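Local coordinates for protein trilobed Protease (Pyrococcus furiosus, PDB 2GOP) that forms a seven-bladed, open-Velcro beta-propeller domain of an archaeal protease and probably helps control how peptides reach the proteolytic part of the enzyme, at residues K13-S18 with T337-P342; V313-E318 with E325-D330; L26-L31 with P64-D69. All blocks are in the same frame, centred on the assembly; numbering follows the deposited sequence.

Contact 1 (K13-S18 with T337-P342)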
# COMPACT_ATOMS: atom_id res chain seq x y z
N LYS A 13 0.12 -15.11 -25.71
CA LYS A 13 0.64 -14.96 -27.07
C LYS A 13 1.04 -13.50 -27.30
O LYS A 13 1.38 -13.11 -28.42
CB LYS A 13 -0.45 -15.32 -28.10
CG LYS A 13 -1.34 -16.52 -27.75
CD LYS A 13 -0.91 -17.79 -28.46
CE LYS A 13 0.50 -18.22 -28.09
NZ LYS A 13 0.84 -19.53 -28.73
N PHE A 14 0.99 -12.70 -26.23
CA PHE A 14 0.91 -11.24 -26.36
C PHE A 14 2.21 -10.51 -26.03
O PHE A 14 3.14 -11.08 -25.48
CB PHE A 14 -0.21 -10.71 -25.46
CG PHE A 14 -1.56 -11.28 -25.79
CD1 PHE A 14 -2.12 -11.07 -27.04
CD2 PHE A 14 -2.26 -12.03 -24.86
CE1 PHE A 14 -3.37 -11.60 -27.36
CE2 PHE A 14 -3.51 -12.56 -25.16
CZ PHE A 14 -4.06 -12.34 -26.42
N ALA A 15 2.23 -9.23 -26.40
CA ALA A 15 3.28 -8.31 -26.01
C ALA A 15 2.74 -7.46 -24.87
O ALA A 15 1.64 -6.92 -24.98
CB ALA A 15 3.66 -7.43 -27.18
N TYR A 16 3.50 -7.37 -23.79
CA TYR A 16 3.06 -6.64 -22.60
C TYR A 16 3.94 -5.41 -22.40
O TYR A 16 5.14 -5.53 -22.11
CB TYR A 16 3.10 -7.55 -21.37
CG TYR A 16 2.16 -8.72 -21.47
CD1 TYR A 16 0.80 -8.57 -21.17
CD2 TYR A 16 2.60 -9.97 -21.87
CE1 TYR A 16 -0.08 -9.65 -21.27
CE2 TYR A 16 1.73 -11.05 -21.98
CZ TYR A 16 0.39 -10.88 -21.68
OH TYR A 16 -0.48 -11.96 -21.77
N LEU A 17 3.34 -4.23 -22.54
CA LEU A 17 4.05 -2.96 -22.49
C LEU A 17 3.98 -2.35 -21.09
O LEU A 17 2.93 -2.36 -20.46
CB LEU A 17 3.46 -1.97 -23.49
CG LEU A 17 4.01 -2.01 -24.92
CD1 LEU A 17 3.86 -3.37 -25.55
CD2 LEU A 17 3.32 -0.96 -25.75
N SER A 18 5.09 -1.77 -20.64
CA SER A 18 5.11 -1.11 -19.34
C SER A 18 6.09 0.05 -19.33
O SER A 18 6.96 0.15 -20.19
CB SER A 18 5.47 -2.10 -18.22
OG SER A 18 6.70 -2.75 -18.46
N THR A 337 2.06 2.25 -31.09
CA THR A 337 2.31 0.81 -31.16
C THR A 337 1.02 0.05 -31.47
O THR A 337 -0.07 0.52 -31.17
CB THR A 337 2.93 0.25 -29.85
OG1 THR A 337 2.00 0.36 -28.77
CG2 THR A 337 4.21 0.98 -29.49
N ASP A 338 1.17 -1.11 -32.09
CA ASP A 338 0.04 -2.00 -32.36
C ASP A 338 0.49 -3.46 -32.31
O ASP A 338 0.09 -4.29 -33.12
CB ASP A 338 -0.60 -1.66 -33.71
CG ASP A 338 0.37 -1.76 -34.88
OD1 ASP A 338 1.58 -2.00 -34.67
OD2 ASP A 338 -0.07 -1.60 -36.04
N TYR A 339 1.33 -3.77 -31.32
CA TYR A 339 1.98 -5.08 -31.22
C TYR A 339 0.96 -6.20 -31.27
O TYR A 339 1.13 -7.18 -32.00
CB TYR A 339 2.79 -5.17 -29.93
CG TYR A 339 4.10 -4.41 -29.97
CD1 TYR A 339 5.19 -4.91 -30.69
CD2 TYR A 339 4.25 -3.20 -29.30
CE1 TYR A 339 6.40 -4.23 -30.74
CE2 TYR A 339 5.45 -2.51 -29.35
CZ TYR A 339 6.53 -3.02 -30.07
OH TYR A 339 7.72 -2.34 -30.11
N ASN A 340 -0.11 -6.05 -30.51
CA ASN A 340 -1.08 -7.12 -30.35
C ASN A 340 -2.18 -7.20 -31.40
O ASN A 340 -2.87 -8.21 -31.49
CB ASN A 340 -1.67 -7.04 -28.94
CG ASN A 340 -0.65 -7.35 -27.91
OD1 ASN A 340 -0.13 -8.47 -27.87
ND2 ASN A 340 -0.30 -6.36 -27.09
N ASP A 341 -2.33 -6.14 -32.19
CA ASP A 341 -3.27 -6.16 -33.32
C ASP A 341 -2.63 -5.51 -34.55
O ASP A 341 -3.10 -4.49 -35.06
CB ASP A 341 -4.57 -5.46 -32.92
CG ASP A 341 -5.17 -6.04 -31.65
OD1 ASP A 341 -4.72 -5.65 -30.55
OD2 ASP A 341 -6.08 -6.90 -31.75
N PRO A 342 -1.55 -6.12 -35.05
CA PRO A 342 -0.66 -5.47 -36.01
C PRO A 342 -1.26 -5.31 -37.41
O PRO A 342 -0.80 -4.47 -38.18
CB PRO A 342 0.55 -6.40 -36.03
CG PRO A 342 -0.02 -7.74 -35.73
CD PRO A 342 -1.12 -7.50 -34.75
O HOH W 1 0.71 -10.72 -30.20
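Asn340 swings its amide away from its own carbonyl carbon (chi1 -67°), and a chi2 of -63° then turns it so that both OD1 and ND2 meet the backbone of Ala15. This is the meeting place of the first and last blades of a seven-bladed beta-propeller with open Velcro topology: each blade is built from one continuous part of the chain, and no strand is exchanged to close the ring. Here a side-chain amide grips a backbone instead. Ala15 N donates to Asn340 OD1 at 2.9 Å, and Asn340 ND2 donates back to Ala15 O at the same 2.9 Å. Both bonds are nearly straight and fall on lone pairs in the carbonyl planes, which fixes the rotation of the amide and tells its oxygen from its nitrogen. OD1 also lies at the edge of the Phe14 ring, 3.4 Å from CD1, with the two planes 74° apart. Beside these bonds, Ala15 CB packs on Tyr339 CB at 3.7 Å. Leu17 splits its methyls: CD1 lies against Tyr339 CD2, while CD2 points tip to tip at Thr337 OG1. The Glu325 carboxylate of the last blade also holds this loop, bonding to Thr337 OG1 and to the backbone N of Tyr339 and Asn340. At the far end a water donates to Lys13 O at 3.1 Å and, weakly, to Asn340 OD1.

Contact 2 (V313-E318 with E325-D330)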
# COMPACT_ATOMS: atom_id res chain seq x y z
N VAL A 313 3.25 14.43 -24.49
CA VAL A 313 2.75 13.49 -23.48
C VAL A 313 2.71 12.09 -24.08
O VAL A 313 2.32 11.93 -25.22
CB VAL A 313 1.33 13.85 -22.97
CG1 VAL A 313 0.89 12.82 -21.91
CG2 VAL A 313 1.31 15.26 -22.40
N VAL A 314 3.14 11.10 -23.30
CA VAL A 314 3.12 9.70 -23.72
C VAL A 314 2.45 8.87 -22.64
O VAL A 314 2.62 9.12 -21.45
CB VAL A 314 4.55 9.14 -23.99
CG1 VAL A 314 5.29 8.82 -22.68
CG2 VAL A 314 4.48 7.89 -24.86
N TYR A 315 1.67 7.88 -23.05
CA TYR A 315 1.01 7.03 -22.07
C TYR A 315 0.68 5.67 -22.65
O TYR A 315 0.59 5.51 -23.88
CB TYR A 315 -0.26 7.70 -21.53
CG TYR A 315 -1.20 8.25 -22.59
CD1 TYR A 315 -2.16 7.44 -23.21
CD2 TYR A 315 -1.16 9.59 -22.96
CE1 TYR A 315 -3.03 7.95 -24.17
CE2 TYR A 315 -2.03 10.11 -23.91
CZ TYR A 315 -2.95 9.29 -24.51
OH TYR A 315 -3.79 9.83 -25.46
N LEU A 316 0.55 4.70 -21.75
CA LEU A 316 -0.04 3.41 -22.07
C LEU A 316 -1.55 3.47 -21.79
O LEU A 316 -1.97 3.91 -20.71
CB LEU A 316 0.61 2.30 -21.24
CG LEU A 316 2.07 1.96 -21.55
CD1 LEU A 316 2.60 0.89 -20.59
CD2 LEU A 316 2.22 1.49 -23.00
N LYS A 317 -2.35 3.03 -22.75
CA LYS A 317 -3.80 2.97 -22.62
C LYS A 317 -4.35 1.57 -22.90
O LYS A 317 -4.14 1.01 -23.98
CB LYS A 317 -4.46 3.97 -23.59
CG LYS A 317 -5.98 3.87 -23.63
CD LYS A 317 -6.62 5.06 -24.34
CE LYS A 317 -6.27 5.11 -25.80
NZ LYS A 317 -7.20 6.00 -26.57
N GLU A 318 -5.08 1.03 -21.93
CA GLU A 318 -5.72 -0.27 -22.03
C GLU A 318 -7.24 -0.13 -22.07
O GLU A 318 -7.80 0.80 -21.48
CB GLU A 318 -5.31 -1.14 -20.84
CG GLU A 318 -5.74 -2.58 -20.94
CD GLU A 318 -4.81 -3.50 -20.21
OE1 GLU A 318 -3.65 -3.63 -20.66
OE2 GLU A 318 -5.23 -4.09 -19.19
N GLU A 325 -1.42 -0.33 -25.28
CA GLU A 325 -0.48 0.07 -26.33
C GLU A 325 -0.00 1.50 -26.01
O GLU A 325 -0.58 2.17 -25.15
CB GLU A 325 -1.16 0.05 -27.69
CG GLU A 325 -1.65 -1.33 -28.17
CD GLU A 325 -0.54 -2.25 -28.67
OE1 GLU A 325 0.61 -1.79 -28.86
OE2 GLU A 325 -0.83 -3.45 -28.88
N LEU A 326 1.03 1.95 -26.70
CA LEU A 326 1.59 3.28 -26.49
C LEU A 326 0.90 4.32 -27.36
O LEU A 326 0.63 4.09 -28.54
CB LEU A 326 3.09 3.28 -26.79
CG LEU A 326 3.93 4.40 -26.18
CD1 LEU A 326 4.14 4.17 -24.71
CD2 LEU A 326 5.26 4.51 -26.89
N PHE A 327 0.62 5.47 -26.75
CA PHE A 327 -0.01 6.59 -27.42
C PHE A 327 0.75 7.86 -27.06
O PHE A 327 1.34 7.93 -25.98
CB PHE A 327 -1.46 6.76 -26.95
CG PHE A 327 -2.38 5.64 -27.37
CD1 PHE A 327 -2.41 4.44 -26.66
CD2 PHE A 327 -3.24 5.79 -28.45
CE1 PHE A 327 -3.27 3.41 -27.04
CE2 PHE A 327 -4.10 4.76 -28.83
CZ PHE A 327 -4.12 3.58 -28.13
N THR A 328 0.73 8.84 -27.95
CA THR A 328 1.23 10.18 -27.62
C THR A 328 0.08 11.18 -27.67
O THR A 328 -0.99 10.92 -28.21
CB THR A 328 2.37 10.67 -28.55
OG1 THR A 328 1.96 10.62 -29.92
CG2 THR A 328 3.64 9.82 -28.37
N TRP A 329 0.32 12.35 -27.08
CA TRP A 329 -0.67 13.40 -27.09
C TRP A 329 0.02 14.76 -27.11
O TRP A 329 0.84 15.06 -26.25
CB TRP A 329 -1.60 13.23 -25.89
CG TRP A 329 -2.81 14.07 -25.95
CD1 TRP A 329 -4.01 13.74 -26.51
CD2 TRP A 329 -2.94 15.38 -25.43
NE1 TRP A 329 -4.89 14.79 -26.37
CE2 TRP A 329 -4.26 15.81 -25.72
CE3 TRP A 329 -2.08 16.26 -24.77
CZ2 TRP A 329 -4.73 17.06 -25.35
CZ3 TRP A 329 -2.55 17.51 -24.40
CH2 TRP A 329 -3.87 17.90 -24.69
N ASP A 330 -0.28 15.55 -28.14
CA ASP A 330 0.26 16.91 -28.30
C ASP A 330 -0.87 17.93 -28.49
O ASP A 330 -0.67 18.97 -29.12
CB ASP A 330 1.21 16.95 -29.51
CG ASP A 330 0.50 16.71 -30.85
OD1 ASP A 330 -0.69 16.34 -30.87
OD2 ASP A 330 1.16 16.88 -31.89
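The central beta hairpin of the last propeller blade pairs Val313-Glu318 with Glu325-Asp330, antiparallel. Val313 with Trp329, Tyr315 with Phe327 and Lys317 with Glu325 are the hydrogen-bonded pairs; the Tyr315 N to Phe327 O bond measures 2.9 Å, whereas Glu325 N to Lys317 O is weak. These three pairs put their side chains on one face. Lys317, bent at chi3 (66°), lays its chain over the Phe327 ring: CE sits 3.6 Å from the ring centroid as a CH-pi contact, and NZ, 4.3 Å from the Phe327 ring centroid, makes a cation-pi contact before reaching its salt bridge with Glu333. Tyr315 CE1 presses on Phe327 CB at 3.4 Å, and Phe327 O lies over the tyrosine ring's face. A serine in place of Phe327 removes the ring under CE and NZ, and the Lys317 chain, left with Glu333 at its end, would probably be freer to turn. On the opposite face Leu326 CD1 meets Leu316 CD2 at 3.7 Å. The hairpin is flanked in its sheet by strand 303-309, next to 313-318, and strand 333-335, next to 325-329, while Leu316 and Leu326 pack against strand 16-23 of the first blade.

Contact 3 (L26-L31 with P64-D69)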
# COMPACT_ATOMS: atom_id res chain seq x y z
N LEU A 26 12.17 11.50 -28.37
CA LEU A 26 12.30 10.08 -28.07
C LEU A 26 11.21 9.61 -27.12
O LEU A 26 10.85 10.31 -26.17
CB LEU A 26 13.66 9.77 -27.45
CG LEU A 26 14.88 9.91 -28.37
CD1 LEU A 26 16.15 9.54 -27.62
CD2 LEU A 26 14.73 9.06 -29.63
N VAL A 27 10.69 8.41 -27.38
CA VAL A 27 9.89 7.69 -26.41
C VAL A 27 10.58 6.36 -26.17
O VAL A 27 11.29 5.86 -27.05
CB VAL A 27 8.43 7.47 -26.88
CG1 VAL A 27 7.77 8.82 -27.17
CG2 VAL A 27 8.38 6.58 -28.11
N ALA A 28 10.42 5.82 -24.97
CA ALA A 28 10.88 4.47 -24.66
C ALA A 28 9.88 3.77 -23.76
O ALA A 28 9.07 4.41 -23.08
CB ALA A 28 12.26 4.48 -24.01
N TYR A 29 9.97 2.44 -23.77
CA TYR A 29 9.09 1.60 -22.97
C TYR A 29 9.66 0.20 -22.88
O TYR A 29 10.58 -0.16 -23.63
CB TYR A 29 7.68 1.55 -23.57
CG TYR A 29 7.63 1.14 -25.01
CD1 TYR A 29 7.83 2.08 -26.02
CD2 TYR A 29 7.39 -0.18 -25.38
CE1 TYR A 29 7.78 1.72 -27.34
CE2 TYR A 29 7.34 -0.56 -26.71
CZ TYR A 29 7.53 0.40 -27.68
OH TYR A 29 7.49 0.05 -29.01
N VAL A 30 9.10 -0.59 -21.97
CA VAL A 30 9.48 -1.98 -21.83
C VAL A 30 8.45 -2.85 -22.58
O VAL A 30 7.24 -2.71 -22.39
CB VAL A 30 9.57 -2.41 -20.34
CG1 VAL A 30 9.96 -3.86 -20.23
CG2 VAL A 30 10.57 -1.53 -19.60
N LEU A 31 8.97 -3.70 -23.46
CA LEU A 31 8.18 -4.70 -24.18
C LEU A 31 8.51 -6.05 -23.55
O LEU A 31 9.68 -6.45 -23.54
CB LEU A 31 8.56 -4.70 -25.67
CG LEU A 31 7.91 -5.74 -26.60
CD1 LEU A 31 6.41 -5.70 -26.52
CD2 LEU A 31 8.36 -5.54 -28.04
N PRO A 64 13.57 1.92 -18.05
CA PRO A 64 14.18 2.85 -19.00
C PRO A 64 14.07 4.29 -18.52
O PRO A 64 12.98 4.73 -18.14
CB PRO A 64 13.34 2.65 -20.27
CG PRO A 64 12.03 2.16 -19.78
CD PRO A 64 12.38 1.26 -18.63
N ARG A 65 15.20 4.99 -18.51
CA ARG A 65 15.23 6.40 -18.12
C ARG A 65 16.06 7.14 -19.14
O ARG A 65 17.27 6.96 -19.22
CB ARG A 65 15.81 6.57 -16.70
CG ARG A 65 15.05 5.79 -15.61
CD ARG A 65 13.65 6.32 -15.37
NE ARG A 65 12.99 5.66 -14.23
CZ ARG A 65 12.22 4.58 -14.29
NH1 ARG A 65 11.92 3.99 -15.44
NH2 ARG A 65 11.70 4.10 -13.17
N ILE A 66 15.40 7.94 -19.98
CA ILE A 66 16.10 8.69 -21.01
C ILE A 66 16.63 9.95 -20.36
O ILE A 66 15.89 10.63 -19.66
CB ILE A 66 15.17 9.09 -22.17
CG1 ILE A 66 14.52 7.85 -22.81
CG2 ILE A 66 15.96 9.91 -23.22
CD1 ILE A 66 13.17 8.13 -23.44
N SER A 67 17.90 10.28 -20.59
CA SER A 67 18.45 11.53 -20.07
C SER A 67 17.76 12.72 -20.74
O SER A 67 17.42 12.65 -21.92
CB SER A 67 19.96 11.59 -20.30
OG SER A 67 20.30 11.62 -21.68
N PRO A 68 17.54 13.81 -19.99
CA PRO A 68 16.91 15.00 -20.59
C PRO A 68 17.44 15.39 -21.99
O PRO A 68 16.66 15.79 -22.86
CB PRO A 68 17.21 16.10 -19.57
CG PRO A 68 17.23 15.34 -18.25
CD PRO A 68 17.86 14.02 -18.56
N ASP A 69 18.74 15.25 -22.22
CA ASP A 69 19.34 15.64 -23.51
C ASP A 69 19.24 14.56 -24.59
O ASP A 69 19.77 14.72 -25.68
CB ASP A 69 20.80 16.08 -23.31
CG ASP A 69 21.72 14.94 -22.93
OD1 ASP A 69 21.27 13.78 -22.77
OD2 ASP A 69 22.93 15.22 -22.77
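Ile66 sets its CD1 methyl against Ala28 CB, 3.8 Å away, and the same methyl lies near the backbone of Leu26 and Val27. Two neighbouring blades of the beta-propeller pack face to face here: Leu26-Leu31 belongs to the second strand of the first blade, and Pro64-Ile66 to the strand that opens the second. The short strand axes run almost antiparallel, 172° apart, but at 7.2 Å they are too far apart to pair, and no hydrogen bond links them. The contact is apolar packing, mostly between side chains. Ile66 holds CG1 away from its carbonyl carbon (chi1 -58°), with chi2 extended at 152°, which carries CD1 across to the small alanine. Pro64 does the rest. Its CB meets Ala28 CB at 4.3 Å, and its CD is pressed onto Val30 CG2 at 3.5 Å, a tight carbon contact in which the two side chains cross at about a right angle. Val27 and Tyr29 start away from Pro64-Asp69 and touch Leu326 of the last blade, so this strand is sandwiched between two blades.

Beyond Ile66 the chain leaves the strand through the Ser-Pro-Asp turn familiar from WD40-like propeller repeats. Ser67 OG donates to Asp69 OD1 at 2.6 Å, and Lys71 N donates to that same oxygen. Arg65 starts away from the 26-31 strand and makes a salt bridge with Asp19; its NH1 also bonds to Pro64 O at 3.0 Å, from well above the carbonyl plane.

In the fold
From the N terminus, the chain enters the first blade through residues 13-18, one side of contact 1, and then runs along 26-31, which waits only for the start of the second blade at 64-69 to close contact 3. Four more blades follow the second before 313-318, in the seventh, turns back on 325-330 in contact 2, a short hairpin closure. Residues 337-342 then complete contact 1, whose long loop encloses the other two; those two lie in series, and none cross. Contact 3 joins blades one and two, and contact 1 brings blade seven back to blade one. Hydrogen bonds tie contact 1 to the others (Tyr339 to Tyr29, Thr337 to Glu325), while contacts 2 and 3 meet by packing of Leu326 on Tyr29.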